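Local coordinates for protein NAD-dependent aldehyde dehydrogenase (Sinorhizobium meliloti, PDB 3U4J) that probably oxidises aldehydes to carboxylic acids with NAD or NADP as electron acceptor, as a tetrameric member of the aldehyde dehydrogenase family that also binds calcium, at residues Tyr384-Pro394 / Gly405-Phe413. Sequence-based numbering, arbitrary orientation.
Sequences YAPTVFAGVTP and GPVLSTLTF
Phe389 O takes two bonds from Thr410, one from N at 2.9 Å and one from OG1 at 3.1 Å, and the two donors reach it from opposite faces of the carbonyl plane. The hydroxyl can do so because OG1 lies beside its own backbone N (chi1 -49°). Phe389 N in turn gives a nearly straight bond to Leu408 O (2.8 Å, 168° at the hydrogen), and Leu408 N donates to Thr387 O. Val407 CG1 meets the Phe389 ring at its edge, in plane, 3.9 Å from CD2, while Val392 CG2 packs on Ser409 CB at the same distance. The two strands run parallel, their axes 15° apart, as neighbours in a beta-alpha-beta unit whose connection carries helix 397-400, within the family's alpha/beta architecture. Helix 349-364 covers the face bearing Phe389 and Val407; Leu408 meets helices 285-297 and 317-330 on the other. Thr387 OG1 donates to Ala385 O at 2.7 Å from above the carbonyl plane and also bonds Gly373 N. A valine in place of Thr387 would probably leave Gly373 N without this acceptor and cost Ala385 O the hydroxyl that donates to it.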
loop_
_atom_site.group_PDB
_atom_site.type_symbol
_atom_site.label_atom_id
_atom_site.label_comp_id
_atom_site.label_asym_id
_atom_site.label_seq_id
_atom_site.Cartn_x
_atom_site.Cartn_y
_atom_site.Cartn_z
ATOM N N TYR A 384 -16.878 -10.611 -42.504
ATOM C CA TYR A 384 -18.051 -9.756 -42.390
ATOM C C TYR A 384 -17.637 -8.313 -42.640
ATOM O O TYR A 384 -16.616 -7.868 -42.134
ATOM C CB TYR A 384 -18.752 -9.942 -41.032
ATOM C CG TYR A 384 -20.204 -9.527 -41.125
ATOM C CD1 TYR A 384 -21.184 -10.455 -41.489
ATOM C CD2 TYR A 384 -20.582 -8.198 -40.946
ATOM C CE1 TYR A 384 -22.537 -10.070 -41.653
ATOM C CE2 TYR A 384 -21.918 -7.804 -41.085
ATOM C CZ TYR A 384 -22.881 -8.747 -41.440
ATOM O OH TYR A 384 -24.181 -8.362 -41.583
ATOM N N ALA A 385 -18.404 -7.587 -43.452
ATOM C CA ALA A 385 -18.022 -6.229 -43.815
ATOM C C ALA A 385 -18.080 -5.269 -42.615
ATOM O O ALA A 385 -18.943 -5.408 -41.768
ATOM C CB ALA A 385 -18.934 -5.717 -44.915
ATOM N N PRO A 386 -17.155 -4.295 -42.544
ATOM C CA PRO A 386 -17.304 -3.238 -41.557
ATOM C C PRO A 386 -18.687 -2.593 -41.680
ATOM O O PRO A 386 -19.107 -2.196 -42.793
ATOM C CB PRO A 386 -16.218 -2.242 -41.954
ATOM C CG PRO A 386 -15.157 -3.087 -42.527
ATOM C CD PRO A 386 -15.889 -4.158 -43.295
ATOM N N THR A 387 -19.368 -2.491 -40.547
ATOM C CA THR A 387 -20.776 -2.114 -40.523
ATOM C C THR A 387 -21.050 -0.982 -39.547
ATOM O O THR A 387 -20.580 -1.009 -38.396
ATOM C CB THR A 387 -21.649 -3.352 -40.179
ATOM O OG1 THR A 387 -21.401 -4.392 -41.150
ATOM C CG2 THR A 387 -23.171 -2.992 -40.138
ATOM N N VAL A 388 -21.810 0.015 -40.007
ATOM C CA VAL A 388 -22.206 1.152 -39.172
ATOM C C VAL A 388 -23.720 1.405 -39.264
ATOM O O VAL A 388 -24.273 1.494 -40.367
ATOM C CB VAL A 388 -21.460 2.433 -39.572
ATOM C CG1 VAL A 388 -21.945 3.619 -38.727
ATOM C CG2 VAL A 388 -19.945 2.248 -39.455
ATOM N N PHE A 389 -24.379 1.483 -38.108
ATOM C CA PHE A 389 -25.781 1.915 -38.007
ATOM C C PHE A 389 -25.880 3.307 -37.391
ATOM O O PHE A 389 -25.170 3.627 -36.419
ATOM C CB PHE A 389 -26.594 0.973 -37.140
ATOM C CG PHE A 389 -26.989 -0.306 -37.808
ATOM C CD1 PHE A 389 -28.050 -0.341 -38.736
ATOM C CD2 PHE A 389 -26.352 -1.499 -37.464
ATOM C CE1 PHE A 389 -28.459 -1.572 -39.338
ATOM C CE2 PHE A 389 -26.732 -2.728 -38.053
ATOM C CZ PHE A 389 -27.802 -2.760 -39.003
ATOM N N ALA A 390 -26.764 4.127 -37.952
ATOM C CA ALA A 390 -27.063 5.437 -37.408
ATOM C C ALA A 390 -28.510 5.423 -36.945
ATOM O O ALA A 390 -29.260 4.501 -37.271
ATOM C CB ALA A 390 -26.858 6.494 -38.461
ATOM N N GLY A 391 -28.908 6.430 -36.166
ATOM C CA GLY A 391 -30.313 6.527 -35.731
ATOM C C GLY A 391 -30.722 5.432 -34.766
ATOM O O GLY A 391 -31.889 5.044 -34.689
ATOM N N VAL A 392 -29.760 4.918 -34.012
ATOM C CA VAL A 392 -30.058 3.835 -33.095
ATOM C C VAL A 392 -30.667 4.446 -31.822
ATOM O O VAL A 392 -30.239 5.506 -31.359
ATOM C CB VAL A 392 -28.830 2.954 -32.821
ATOM C CG1 VAL A 392 -29.212 1.774 -31.929
ATOM C CG2 VAL A 392 -28.233 2.448 -34.150
ATOM N N THR A 393 -31.707 3.814 -31.298
ATOM C CA THR A 393 -32.345 4.280 -30.083
ATOM C C THR A 393 -32.175 3.149 -29.059
ATOM O O THR A 393 -32.034 1.982 -29.457
ATOM C CB THR A 393 -33.833 4.599 -30.338
ATOM O OG1 THR A 393 -34.449 3.453 -30.922
ATOM C CG2 THR A 393 -33.978 5.772 -31.314
ATOM N N PRO A 394 -32.165 3.478 -27.746
ATOM C CA PRO A 394 -31.700 2.484 -26.748
ATOM C C PRO A 394 -32.610 1.275 -26.500
ATOM O O PRO A 394 -32.184 0.327 -25.851
ATOM C CB PRO A 394 -31.490 3.306 -25.469
ATOM C CG PRO A 394 -32.120 4.587 -25.696
ATOM C CD PRO A 394 -32.308 4.824 -27.164
ATOM N N GLY A 405 -19.236 -8.515 -33.412
ATOM C CA GLY A 405 -18.783 -8.418 -34.809
ATOM C C GLY A 405 -18.473 -6.952 -35.116
ATOM O O GLY A 405 -18.624 -6.103 -34.247
ATOM N N PRO A 406 -18.048 -6.634 -36.354
ATOM C CA PRO A 406 -17.620 -5.263 -36.635
ATOM C C PRO A 406 -18.805 -4.347 -36.942
ATOM O O PRO A 406 -18.904 -3.806 -38.047
ATOM C CB PRO A 406 -16.733 -5.422 -37.869
ATOM C CG PRO A 406 -17.271 -6.646 -38.568
ATOM C CD PRO A 406 -17.928 -7.516 -37.532
ATOM N N VAL A 407 -19.690 -4.199 -35.965
ATOM C CA VAL A 407 -20.960 -3.520 -36.144
ATOM C C VAL A 407 -21.098 -2.423 -35.088
ATOM O O VAL A 407 -21.229 -2.717 -33.890
ATOM C CB VAL A 407 -22.139 -4.515 -35.972
ATOM C CG1 VAL A 407 -23.549 -3.762 -36.072
ATOM C CG2 VAL A 407 -22.008 -5.680 -36.951
ATOM N N LEU A 408 -21.085 -1.172 -35.538
ATOM C CA LEU A 408 -21.269 -0.013 -34.661
ATOM C C LEU A 408 -22.703 0.492 -34.626
ATOM O O LEU A 408 -23.345 0.609 -35.681
ATOM C CB LEU A 408 -20.391 1.120 -35.159
ATOM C CG LEU A 408 -20.297 2.391 -34.304
ATOM C CD1 LEU A 408 -19.621 2.114 -32.941
ATOM C CD2 LEU A 408 -19.532 3.437 -35.092
ATOM N N SER A 409 -23.193 0.787 -33.418
ATOM C CA SER A 409 -24.475 1.459 -33.213
ATOM C C SER A 409 -24.226 2.890 -32.744
ATOM O O SER A 409 -23.552 3.114 -31.715
ATOM C CB SER A 409 -25.333 0.726 -32.186
ATOM O OG SER A 409 -25.732 -0.529 -32.702
ATOM N N THR A 410 -24.750 3.845 -33.517
ATOM C CA THR A 410 -24.589 5.272 -33.223
ATOM C C THR A 410 -25.884 5.880 -32.679
ATOM O O THR A 410 -26.986 5.670 -33.243
ATOM C CB THR A 410 -24.132 6.057 -34.487
ATOM O OG1 THR A 410 -23.021 5.380 -35.083
ATOM C CG2 THR A 410 -23.712 7.492 -34.141
ATOM N N LEU A 411 -25.746 6.592 -31.560
ATOM C CA LEU A 411 -26.818 7.352 -30.928
ATOM C C LEU A 411 -26.274 8.757 -30.618
ATOM O O LEU A 411 -25.065 8.923 -30.381
ATOM C CB LEU A 411 -27.263 6.680 -29.620
ATOM C CG LEU A 411 -27.795 5.246 -29.580
ATOM C CD1 LEU A 411 -26.678 4.171 -29.488
ATOM C CD2 LEU A 411 -28.768 5.101 -28.413
ATOM N N THR A 412 -27.138 9.771 -30.636
ATOM C CA THR A 412 -26.691 11.142 -30.367
ATOM C C THR A 412 -27.172 11.583 -28.989
ATOM O O THR A 412 -28.111 11.011 -28.436
ATOM C CB THR A 412 -27.214 12.186 -31.440
ATOM O OG1 THR A 412 -28.645 12.182 -31.439
ATOM C CG2 THR A 412 -26.738 11.848 -32.845
ATOM N N PHE A 413 -26.529 12.607 -28.428
ATOM C CA PHE A 413 -26.978 13.171 -27.168
ATOM C C PHE A 413 -26.711 14.666 -27.213
ATOM O O PHE A 413 -25.925 15.140 -28.026
ATOM C CB PHE A 413 -26.237 12.532 -25.976
ATOM C CG PHE A 413 -24.769 12.884 -25.917
ATOM C CD1 PHE A 413 -24.340 14.009 -25.233
ATOM C CD2 PHE A 413 -23.814 12.085 -26.551
ATOM C CE1 PHE A 413 -22.990 14.350 -25.176
ATOM C CE2 PHE A 413 -22.466 12.413 -26.504
ATOM C CZ PHE A 413 -22.044 13.556 -25.821
#